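Local coordinates for protein polyprenyl synthetase (PDB 6KD7) that probably catalyses magnesium-dependent prenyl transfer to build geranylgeranyl pyrophosphate, at residues Thr9-Glu14 with Leu42-Thr47; Val68-Asn73 with Ile112-Leu117; Asn130-Arg135 with Ala176-Ala181; Tyr195-Asn200 with Asp317-Leu322. One frame throughout, in Å; residues are numbered along the deposited sequence.

Contact 1 of 4, residues Thr9-Glu14 with Leu42-Thr47. With PPV (pyrophosphate), chain B.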
# COMPACT_ATOMS: atom_id res chain seq x y z
N THR A 9 38.66 24.53 -13.29
CA THR A 9 38.20 25.89 -12.97
C THR A 9 37.58 26.50 -14.23
O THR A 9 36.48 27.09 -14.14
CB THR A 9 39.33 26.71 -12.32
OG1 THR A 9 39.68 26.11 -11.07
CG2 THR A 9 38.96 28.15 -12.07
N THR A 10 38.29 26.41 -15.36
CA THR A 10 37.81 26.88 -16.68
C THR A 10 36.51 26.13 -17.02
O THR A 10 35.54 26.77 -17.45
CB THR A 10 38.82 26.58 -17.80
OG1 THR A 10 40.14 26.85 -17.34
CG2 THR A 10 38.51 27.31 -19.09
N PHE A 11 36.50 24.81 -16.82
CA PHE A 11 35.34 23.95 -17.16
C PHE A 11 34.10 24.44 -16.42
O PHE A 11 33.09 24.66 -17.13
CB PHE A 11 35.59 22.49 -16.87
CG PHE A 11 34.38 21.65 -17.13
CD1 PHE A 11 34.03 21.31 -18.43
CD2 PHE A 11 33.58 21.22 -16.09
CE1 PHE A 11 32.90 20.55 -18.67
CE2 PHE A 11 32.45 20.46 -16.34
CZ PHE A 11 32.10 20.14 -17.63
N LEU A 12 34.19 24.75 -15.12
CA LEU A 12 33.00 25.12 -14.30
C LEU A 12 32.53 26.51 -14.69
O LEU A 12 31.31 26.73 -14.70
CB LEU A 12 33.31 24.98 -12.81
CG LEU A 12 33.56 23.53 -12.36
CD1 LEU A 12 33.89 23.47 -10.87
CD2 LEU A 12 32.37 22.60 -12.68
N GLU A 13 33.44 27.36 -15.12
CA GLU A 13 33.05 28.69 -15.66
C GLU A 13 32.27 28.51 -16.96
O GLU A 13 31.22 29.15 -17.11
CB GLU A 13 34.29 29.56 -15.90
CG GLU A 13 34.79 30.26 -14.64
CD GLU A 13 36.27 30.61 -14.67
OE1 GLU A 13 36.86 30.60 -15.76
OE2 GLU A 13 36.84 30.86 -13.59
N GLU A 14 32.79 27.71 -17.88
CA GLU A 14 32.21 27.52 -19.23
C GLU A 14 30.87 26.75 -19.12
O GLU A 14 29.90 27.17 -19.79
CB GLU A 14 33.29 26.88 -20.10
CG GLU A 14 34.43 27.85 -20.42
CD GLU A 14 33.93 29.15 -21.03
OE1 GLU A 14 34.18 30.18 -20.44
OE2 GLU A 14 33.23 29.11 -22.07
N LEU A 42 35.85 14.06 -13.85
CA LEU A 42 36.85 13.27 -14.58
C LEU A 42 36.51 13.27 -16.08
O LEU A 42 37.43 13.44 -16.90
CB LEU A 42 36.84 11.84 -14.02
CG LEU A 42 37.43 10.72 -14.88
CD1 LEU A 42 38.94 10.69 -14.72
CD2 LEU A 42 36.86 9.33 -14.52
N ARG A 43 35.28 12.96 -16.45
CA ARG A 43 34.99 12.63 -17.88
C ARG A 43 35.21 13.86 -18.76
O ARG A 43 35.98 13.83 -19.70
CB ARG A 43 33.61 11.98 -17.96
CG ARG A 43 33.61 10.57 -17.40
CD ARG A 43 32.18 10.09 -17.27
NE ARG A 43 32.18 8.79 -16.64
CZ ARG A 43 32.36 8.66 -15.37
NH1 ARG A 43 32.34 7.48 -14.82
NH2 ARG A 43 32.52 9.72 -14.61
N PRO A 44 34.60 15.02 -18.47
CA PRO A 44 34.84 16.18 -19.31
C PRO A 44 36.33 16.58 -19.37
O PRO A 44 36.76 16.98 -20.39
CB PRO A 44 33.98 17.28 -18.67
CG PRO A 44 33.61 16.75 -17.32
CD PRO A 44 33.64 15.24 -17.42
N LEU A 45 37.06 16.43 -18.27
CA LEU A 45 38.49 16.82 -18.20
C LEU A 45 39.30 15.88 -19.06
O LEU A 45 40.27 16.35 -19.56
CB LEU A 45 39.00 16.83 -16.75
CG LEU A 45 38.28 17.82 -15.83
CD1 LEU A 45 38.99 17.95 -14.51
CD2 LEU A 45 38.12 19.18 -16.47
N LEU A 46 38.91 14.64 -19.27
CA LEU A 46 39.63 13.76 -20.23
C LEU A 46 39.57 14.38 -21.64
O LEU A 46 40.59 14.29 -22.37
CB LEU A 46 39.03 12.35 -20.21
CG LEU A 46 39.31 11.52 -18.96
CD1 LEU A 46 38.49 10.24 -18.95
CD2 LEU A 46 40.78 11.19 -18.82
N THR A 47 38.42 14.95 -22.03
CA THR A 47 38.17 15.57 -23.35
C THR A 47 39.17 16.73 -23.51
O THR A 47 39.92 16.71 -24.53
CB THR A 47 36.69 15.94 -23.51
OG1 THR A 47 35.92 14.73 -23.50
CG2 THR A 47 36.45 16.69 -24.80
O11 PPV B . 31.79 7.84 -10.01
P1 PPV B . 32.28 8.83 -11.01
O21 PPV B . 32.58 8.19 -12.31
O31 PPV B . 33.45 9.61 -10.49
OPP PPV B . 31.07 9.89 -11.31
P2 PPV B . 30.40 11.22 -10.63
O12 PPV B . 29.56 10.74 -9.50
O22 PPV B . 31.54 12.06 -10.15
O32 PPV B . 29.59 11.92 -11.66

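Contact 2 of 4, residues Val68-Asn73 with Ile112-Leu117. With PPV (pyrophosphate), chain B.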
# COMPACT_ATOMS: atom_id res chain seq x y z
N VAL A 68 29.79 15.80 -22.84
CA VAL A 68 30.16 14.57 -22.12
C VAL A 68 29.57 14.61 -20.70
O VAL A 68 29.00 13.62 -20.28
CB VAL A 68 31.68 14.39 -22.14
CG1 VAL A 68 32.17 13.47 -21.05
CG2 VAL A 68 32.11 13.87 -23.48
N GLU A 69 29.73 15.71 -19.99
CA GLU A 69 29.28 15.85 -18.60
C GLU A 69 27.75 15.86 -18.59
O GLU A 69 27.17 15.29 -17.66
CB GLU A 69 29.85 17.13 -17.97
CG GLU A 69 29.40 17.41 -16.53
CD GLU A 69 30.02 16.47 -15.50
OE1 GLU A 69 30.75 15.52 -15.87
OE2 GLU A 69 29.77 16.70 -14.32
N VAL A 70 27.12 16.55 -19.54
CA VAL A 70 25.64 16.60 -19.56
C VAL A 70 25.14 15.18 -19.81
O VAL A 70 24.25 14.73 -19.07
CB VAL A 70 25.13 17.61 -20.58
CG1 VAL A 70 23.63 17.50 -20.76
CG2 VAL A 70 25.50 19.01 -20.12
N PHE A 71 25.79 14.46 -20.70
CA PHE A 71 25.42 13.08 -21.04
C PHE A 71 25.53 12.23 -19.79
O PHE A 71 24.56 11.53 -19.45
CB PHE A 71 26.26 12.46 -22.16
CG PHE A 71 25.97 11.01 -22.35
CD1 PHE A 71 24.79 10.60 -22.96
CD2 PHE A 71 26.80 10.06 -21.84
CE1 PHE A 71 24.48 9.25 -23.06
CE2 PHE A 71 26.49 8.71 -21.94
CZ PHE A 71 25.33 8.31 -22.55
N HIS A 72 26.71 12.22 -19.17
CA HIS A 72 26.97 11.38 -17.97
C HIS A 72 25.89 11.64 -16.90
O HIS A 72 25.36 10.66 -16.37
CB HIS A 72 28.34 11.66 -17.41
CG HIS A 72 28.66 10.84 -16.22
ND1 HIS A 72 28.66 9.44 -16.26
CD2 HIS A 72 29.02 11.21 -14.97
CE1 HIS A 72 29.00 8.99 -15.09
NE2 HIS A 72 29.25 10.06 -14.28
N ASN A 73 25.54 12.90 -16.66
CA ASN A 73 24.57 13.30 -15.64
C ASN A 73 23.18 12.85 -16.07
O ASN A 73 22.43 12.45 -15.19
CB ASN A 73 24.65 14.79 -15.30
CG ASN A 73 25.80 15.04 -14.36
OD1 ASN A 73 25.67 14.76 -13.18
ND2 ASN A 73 26.97 15.37 -14.90
N ILE A 112 19.29 15.47 -25.09
CA ILE A 112 19.09 16.28 -26.32
C ILE A 112 20.01 17.51 -26.22
O ILE A 112 20.63 17.87 -27.22
CB ILE A 112 17.61 16.65 -26.49
CG1 ILE A 112 16.71 15.42 -26.68
CG2 ILE A 112 17.43 17.61 -27.64
CD1 ILE A 112 15.21 15.72 -26.35
N MET A 113 20.10 18.14 -25.05
CA MET A 113 20.98 19.31 -24.82
C MET A 113 22.44 18.92 -25.08
O MET A 113 23.21 19.75 -25.64
CB MET A 113 20.81 19.82 -23.39
CG MET A 113 19.45 20.43 -23.15
SD MET A 113 19.14 20.66 -21.37
CE MET A 113 20.12 22.12 -21.06
N ALA A 114 22.82 17.70 -24.70
CA ALA A 114 24.18 17.21 -24.95
C ALA A 114 24.42 17.25 -26.46
O ALA A 114 25.46 17.77 -26.89
CB ALA A 114 24.36 15.83 -24.41
N TYR A 115 23.53 16.64 -27.24
CA TYR A 115 23.69 16.57 -28.72
C TYR A 115 23.85 18.00 -29.25
O TYR A 115 24.67 18.20 -30.11
CB TYR A 115 22.51 15.87 -29.38
CG TYR A 115 22.60 14.38 -29.40
CD1 TYR A 115 23.36 13.75 -30.36
CD2 TYR A 115 21.86 13.58 -28.54
CE1 TYR A 115 23.47 12.37 -30.41
CE2 TYR A 115 21.93 12.20 -28.60
CZ TYR A 115 22.73 11.59 -29.56
OH TYR A 115 22.87 10.25 -29.70
N ARG A 116 23.07 18.93 -28.74
CA ARG A 116 23.08 20.32 -29.26
C ARG A 116 24.42 21.01 -29.03
O ARG A 116 24.69 21.97 -29.73
CB ARG A 116 21.91 21.09 -28.67
CG ARG A 116 20.59 20.37 -28.83
CD ARG A 116 19.53 21.31 -29.31
NE ARG A 116 19.29 22.45 -28.45
CZ ARG A 116 18.78 23.58 -28.88
NH1 ARG A 116 18.56 24.57 -28.06
NH2 ARG A 116 18.49 23.71 -30.16
N LEU A 117 25.19 20.58 -28.04
CA LEU A 117 26.47 21.23 -27.70
C LEU A 117 27.52 20.91 -28.78
O LEU A 117 28.58 21.54 -28.75
CB LEU A 117 26.89 20.79 -26.28
CG LEU A 117 26.19 21.58 -25.15
CD1 LEU A 117 26.11 20.77 -23.87
CD2 LEU A 117 26.88 22.90 -24.86
O11 PPV B . 31.79 7.84 -10.01
P1 PPV B . 32.28 8.83 -11.01
O21 PPV B . 32.58 8.19 -12.31
O31 PPV B . 33.45 9.61 -10.49
OPP PPV B . 31.07 9.89 -11.31
P2 PPV B . 30.40 11.22 -10.63
O12 PPV B . 29.56 10.74 -9.50
O22 PPV B . 31.54 12.06 -10.15
O32 PPV B . 29.59 11.92 -11.66

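Contact 3 of 4, residues Asn130-Arg135 with Ala176-Ala181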
# COMPACT_ATOMS: atom_id res chain seq x y z
N ASN A 130 29.26 13.21 -33.26
CA ASN A 130 27.90 12.62 -33.15
C ASN A 130 28.03 11.12 -33.26
O ASN A 130 27.46 10.38 -32.45
CB ASN A 130 26.90 13.13 -34.18
CG ASN A 130 26.27 14.39 -33.69
OD1 ASN A 130 26.82 15.48 -33.92
ND2 ASN A 130 25.12 14.27 -33.05
N LYS A 131 28.81 10.66 -34.23
CA LYS A 131 28.93 9.20 -34.47
C LYS A 131 29.53 8.44 -33.28
O LYS A 131 28.93 7.47 -32.88
CB LYS A 131 29.76 8.97 -35.73
CG LYS A 131 29.67 7.57 -36.31
CD LYS A 131 29.92 7.57 -37.79
CE LYS A 131 29.82 6.19 -38.40
NZ LYS A 131 30.59 5.20 -37.63
N VAL A 132 30.62 8.91 -32.69
CA VAL A 132 31.23 8.12 -31.59
C VAL A 132 30.36 8.31 -30.32
O VAL A 132 30.21 7.33 -29.55
CB VAL A 132 32.72 8.46 -31.34
CG1 VAL A 132 32.88 9.89 -30.87
CG2 VAL A 132 33.32 7.48 -30.34
N PHE A 133 29.74 9.47 -30.17
CA PHE A 133 28.88 9.82 -29.01
C PHE A 133 27.66 8.88 -28.97
O PHE A 133 27.44 8.23 -27.94
CB PHE A 133 28.44 11.28 -29.08
CG PHE A 133 27.57 11.72 -27.94
CD1 PHE A 133 28.09 11.91 -26.66
CD2 PHE A 133 26.22 11.97 -28.15
CE1 PHE A 133 27.28 12.37 -25.64
CE2 PHE A 133 25.39 12.35 -27.11
CZ PHE A 133 25.94 12.58 -25.86
N SER A 134 26.95 8.78 -30.09
CA SER A 134 25.74 7.95 -30.26
C SER A 134 26.08 6.48 -30.08
O SER A 134 25.35 5.77 -29.42
CB SER A 134 25.05 8.21 -31.57
OG SER A 134 24.51 9.52 -31.60
N ARG A 135 27.18 6.01 -30.64
CA ARG A 135 27.54 4.59 -30.49
C ARG A 135 27.79 4.33 -28.99
O ARG A 135 27.41 3.25 -28.49
CB ARG A 135 28.78 4.27 -31.32
CG ARG A 135 29.24 2.82 -31.21
CD ARG A 135 30.30 2.39 -32.24
NE ARG A 135 31.57 3.12 -32.19
CZ ARG A 135 31.95 4.12 -33.02
NH1 ARG A 135 31.18 4.56 -34.00
NH2 ARG A 135 33.12 4.68 -32.85
N ALA A 176 35.12 10.07 -24.36
CA ALA A 176 35.51 11.42 -23.91
C ALA A 176 36.92 11.76 -24.47
O ALA A 176 37.10 12.88 -24.94
CB ALA A 176 35.50 11.52 -22.40
N LEU A 177 37.87 10.82 -24.39
CA LEU A 177 39.25 11.03 -24.90
C LEU A 177 39.21 11.15 -26.43
O LEU A 177 39.72 12.17 -26.96
CB LEU A 177 40.13 9.86 -24.44
CG LEU A 177 40.44 9.87 -22.94
CD1 LEU A 177 40.91 8.51 -22.51
CD2 LEU A 177 41.48 10.91 -22.59
N GLN A 178 38.53 10.21 -27.10
CA GLN A 178 38.39 10.20 -28.57
C GLN A 178 37.81 11.53 -29.03
O GLN A 178 38.33 12.02 -30.07
CB GLN A 178 37.69 8.95 -29.06
CG GLN A 178 37.52 9.00 -30.56
CD GLN A 178 37.04 7.71 -31.14
OE1 GLN A 178 36.92 7.64 -32.36
NE2 GLN A 178 36.75 6.70 -30.34
N MET A 179 36.89 12.16 -28.30
CA MET A 179 36.26 13.41 -28.78
C MET A 179 37.31 14.54 -28.79
O MET A 179 37.15 15.52 -29.59
CB MET A 179 35.04 13.84 -27.93
CG MET A 179 33.85 12.87 -28.16
SD MET A 179 32.47 13.02 -27.00
CE MET A 179 32.03 14.73 -27.15
N GLY A 180 38.24 14.54 -27.84
CA GLY A 180 39.25 15.61 -27.78
C GLY A 180 40.19 15.48 -28.96
O GLY A 180 40.47 16.48 -29.61
N ALA A 181 40.56 14.25 -29.27
CA ALA A 181 41.38 13.86 -30.42
C ALA A 181 40.68 14.29 -31.72
O ALA A 181 41.33 14.89 -32.59
CB ALA A 181 41.68 12.38 -30.34

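Contact 4 of 4, residues Tyr195-Asn200 with Asp317-Leu322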
# COMPACT_ATOMS: atom_id res chain seq x y z
N TYR A 195 41.22 6.07 -27.51
CA TYR A 195 39.99 5.37 -27.09
C TYR A 195 40.37 4.15 -26.27
O TYR A 195 39.86 4.00 -25.16
CB TYR A 195 39.12 4.94 -28.26
CG TYR A 195 37.83 4.25 -27.90
CD1 TYR A 195 36.67 4.97 -27.68
CD2 TYR A 195 37.75 2.87 -27.85
CE1 TYR A 195 35.46 4.34 -27.41
CE2 TYR A 195 36.56 2.23 -27.57
CZ TYR A 195 35.41 2.97 -27.30
OH TYR A 195 34.23 2.33 -27.03
N ASP A 196 41.25 3.32 -26.80
CA ASP A 196 41.70 2.07 -26.16
C ASP A 196 42.31 2.35 -24.78
O ASP A 196 42.10 1.53 -23.86
CB ASP A 196 42.72 1.35 -27.05
CG ASP A 196 42.12 0.75 -28.31
OD1 ASP A 196 40.87 0.78 -28.47
OD2 ASP A 196 42.91 0.21 -29.11
N TYR A 197 43.13 3.39 -24.67
CA TYR A 197 43.67 3.81 -23.37
C TYR A 197 42.47 3.98 -22.42
O TYR A 197 42.52 3.46 -21.29
CB TYR A 197 44.47 5.11 -23.51
CG TYR A 197 44.63 5.90 -22.24
CD1 TYR A 197 45.25 5.36 -21.13
CD2 TYR A 197 44.18 7.19 -22.16
CE1 TYR A 197 45.42 6.10 -19.96
CE2 TYR A 197 44.30 7.92 -21.00
CZ TYR A 197 44.90 7.36 -19.89
OH TYR A 197 44.98 8.10 -18.75
N GLY A 198 41.50 4.80 -22.82
CA GLY A 198 40.26 5.07 -22.05
C GLY A 198 39.55 3.76 -21.65
O GLY A 198 39.18 3.64 -20.50
N ILE A 199 39.46 2.78 -22.52
CA ILE A 199 38.85 1.49 -22.17
C ILE A 199 39.64 0.87 -21.01
O ILE A 199 39.00 0.48 -20.03
CB ILE A 199 38.73 0.57 -23.38
CG1 ILE A 199 37.76 1.14 -24.42
CG2 ILE A 199 38.31 -0.84 -22.97
CD1 ILE A 199 36.34 1.34 -23.94
N ASN A 200 40.95 0.78 -21.10
CA ASN A 200 41.75 0.07 -20.06
C ASN A 200 41.68 0.91 -18.78
O ASN A 200 41.50 0.37 -17.69
CB ASN A 200 43.18 -0.19 -20.53
CG ASN A 200 43.30 -1.32 -21.53
OD1 ASN A 200 43.94 -1.22 -22.61
ND2 ASN A 200 42.73 -2.44 -21.14
N ASP A 317 50.95 9.89 -14.74
CA ASP A 317 50.75 10.35 -13.35
C ASP A 317 49.26 10.46 -13.07
O ASP A 317 48.86 10.18 -11.94
CB ASP A 317 51.38 11.72 -13.08
CG ASP A 317 52.91 11.63 -13.00
OD1 ASP A 317 53.44 10.46 -12.92
OD2 ASP A 317 53.57 12.73 -13.04
N PHE A 318 48.48 10.99 -14.00
CA PHE A 318 47.03 11.17 -13.79
C PHE A 318 46.37 9.78 -13.60
O PHE A 318 45.60 9.61 -12.68
CB PHE A 318 46.42 11.97 -14.93
CG PHE A 318 44.93 11.81 -15.04
CD1 PHE A 318 44.40 10.76 -15.76
CD2 PHE A 318 44.09 12.73 -14.45
CE1 PHE A 318 43.03 10.63 -15.88
CE2 PHE A 318 42.72 12.57 -14.54
CZ PHE A 318 42.20 11.52 -15.26
N SER A 319 46.79 8.81 -14.38
CA SER A 319 46.29 7.42 -14.36
C SER A 319 46.64 6.80 -13.02
O SER A 319 45.77 6.14 -12.43
CB SER A 319 46.85 6.62 -15.50
OG SER A 319 46.45 7.17 -16.74
N LEU A 320 47.87 6.97 -12.56
CA LEU A 320 48.28 6.41 -11.25
C LEU A 320 47.52 7.14 -10.13
O LEU A 320 46.92 6.46 -9.34
CB LEU A 320 49.80 6.46 -11.13
CG LEU A 320 50.58 5.57 -12.11
CD1 LEU A 320 52.06 5.91 -12.08
CD2 LEU A 320 50.38 4.10 -11.84
N GLN A 321 47.40 8.46 -10.18
CA GLN A 321 46.66 9.16 -9.11
C GLN A 321 45.20 8.69 -9.07
O GLN A 321 44.69 8.51 -7.98
CB GLN A 321 46.74 10.67 -9.35
CG GLN A 321 46.03 11.49 -8.29
CD GLN A 321 45.71 12.89 -8.75
OE1 GLN A 321 46.59 13.67 -9.11
NE2 GLN A 321 44.42 13.22 -8.74
N LEU A 322 44.58 8.45 -10.23
CA LEU A 322 43.14 8.09 -10.32
C LEU A 322 42.94 6.76 -9.59
O LEU A 322 41.95 6.64 -8.88
CB LEU A 322 42.71 7.95 -11.79
CG LEU A 322 41.23 7.66 -12.02
CD1 LEU A 322 40.36 8.84 -11.59
CD2 LEU A 322 40.97 7.31 -13.47

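Contact 1 of 4, residues Thr9-Glu14 with Leu42-Thr47
Phe11 and Pro44 carry this contact, which packs the N-terminal helix 4-18 against the start of helix 42-54 in the all-helical isoprenoid synthase fold. The packing is apolar on both sides. Phe11 reaches out from its helix with CG anti to the backbone N (chi1 176°), and the outer part of the ring meets the proline. Pro44 CG sits over one face, 4.2 Å from the centroid of the Phe11 ring and 28° off the normal, a CH-pi contact. Beside it Pro44 CB comes to 3.4 Å from Phe11 CE1, so two carbons of the pyrrolidine ring press on the outer end of the phenyl ring, CB over CE1 and CZ, CG over CZ and CE2, the two side chains crossing nearly at right angles. Leu45 adds a looser touch nearer the root of the phenylalanine, its CD2 lying 4.2 Å from Phe11 CB. Phe11 also rests on Ile66 of helix 58-82, so the ring is buried among three helices. With an alanine in place of Phe11 the ring is gone, and Pro44 would probably lose its CH-pi partner, with a gap opening between helix 4-18 and helix 42-54.

The polar chemistry belongs to Arg43, next in the chain to Pro44 but directed into the pyrophosphate pocket. Its chain runs extended from CG to NE, and the guanidinium meets the ligand at its edge, close to its own plane. Both terminal nitrogens grip the same oxygen: Arg43 NH1 donates to PPV O21 at 2.6 Å with an N-H...O angle of 146°, and Arg43 NH2 donates to that oxygen at 2.8 Å.

Contact 2 of 4, residues Val68-Asn73 with Ile112-Leu117
Val70 points toward Ala114, and the small alanine lets helices 58-82 and 100-116 come close, with 5.6 Å between the CA atoms of these two residues. The two branches of Val70 divide the work. Val70 CG1, placed anti to the backbone N (chi1 171°), lies 4.1 Å from Ala114 CB, while Val70 CG2 meets Leu117 CD1 at 4.2 Å, those two side chains crossing at about a right angle. Phe71 merely brushes Ala114 at its root; its ring turns aside to meet Phe133 edge-to-face.

His72 leaves the helix elsewhere and presents its ring edge to the pyrophosphate. NE2 of His72 donates to PPV O32 at 3.2 Å and to PPV OPP at 3.5 Å; both bonds are weak, the first bent (126°) and the second straighter. Next in the chain, Asn73 ND2 folds back one turn to Glu69 O at 2.8 Å, from the face of that carbonyl opposite the one used by Asn73 N, which holds the amide against its own helix.

Behind Ala114, Tyr115 stacks on Tyr115 of the second subunit. Helix 58-82 thus lies between the dimer interface and the ligand, the layered helix packing of the isoprenoid synthase fold around its diphosphate pocket.

Contact 3 of 4, residues Asn130-Arg135 with Ala176-Ala181
Val132 is wedged between Gln178 and Met179, and its two methyl groups take one neighbour each. CG1 stands in the crowded position between the backbone N and the carbonyl carbon (chi1 64°), a setting that turns it onto the Met179 chain, where CG lies 4.1 Å from Val132 CG1. The other branch, CG2, faces the terminal amide of Gln178, with Val132 CG2 and Gln178 CD 3.8 Å apart. No hydrogen bond crosses here; a methyl group simply packs against a flat polar end.

The two helices involved, 123-150 and 158-183, are long members of the all-helical isoprenoid synthase bundle, and the contact is buried packing between them. Helix 123-150 also meets the second subunit: Ser134 and Arg135 pack on Arg116 of that neighbouring chain.

Gln178 reaches the valine fully stretched, CG anti to the backbone N (chi1 178°) and the chain straight beyond it. Its far end also touches Tyr195 of helix 188-215. Met179 behaves differently: its chain bends at the last torsion (chi3 56°), and besides Val132 it packs on Ala64 and Val68 of helix 58-82 and on Phe118 in a loop.

Contact 4 of 4, residues Tyr195-Asn200 with Asp317-Leu322
The C-terminal helix 309-322 is fastened to helix 188-215, a long helix of the isoprenoid synthase bundle, where the phenol of Tyr197 meets the hydroxyl of Ser319. The two backbones stay well apart here and the tyrosine spans the gap. With its CG anti to the backbone N (chi1 159°), the side chain stretches away from its own helix until the hydroxyl arrives beside the serine. Tyr197 OH donates a hydrogen bond to Ser319 OG at 2.7 Å. The acceptor lies in the plane of the phenol ring and toward the CE1 side, with Ser319 OG 3.5 Å from Tyr197 CE1.

Ser319 points its CB at the tyrosine, and its OG also bonds to Leu315 O one turn earlier in the same helix. Phe318 adds a flank: CD1 on its ring edge comes to 4.0 Å from Tyr197 OH, which lies near the plane of the phenylalanine. The rest of that ring is packed against Leu42, Leu46 and Met49 of helix 42-54, while the tyrosine itself rests on Leu177 and Ile302. A phenylalanine in place of Tyr197 would probably keep most of this packing but leave Ser319 OG without its donor from the neighbouring helix.

The result is a short hydrogen-bond chain: the phenol O-H donates to the serine oxygen, whose own hydroxyl is bonded to the main-chain carbonyl of Leu315. In a buried contact this gives the phenol O-H an acceptor and the serine oxygen a partner on each helix, and ties the last helix to the bundle at a defined point.

Contacts 1 and 2 share the pyrophosphate: Arg43 from one and His72 from the other approach it side by side, with Arg43 NH2 and His72 NE2 3.3 Å apart, and Leu76, Arg88 and Phe205 complete the pocket. Their centres are 13 Å apart. Contact 3 lies 12 Å from contact 2, centre to centre, and both touch the second subunit; Tyr115 OH and Ser134 OG, 2.6 Å apart, probably hydrogen-bond between them. Helix 42-54 also joins contact 1 to contact 3, through a probable bond of Thr47 OG1 to Ala176 O, and to contact 4, through Leu42 against Leu322. Contacts 2 and 4 do not touch, their nearest atoms being about 11 Å apart.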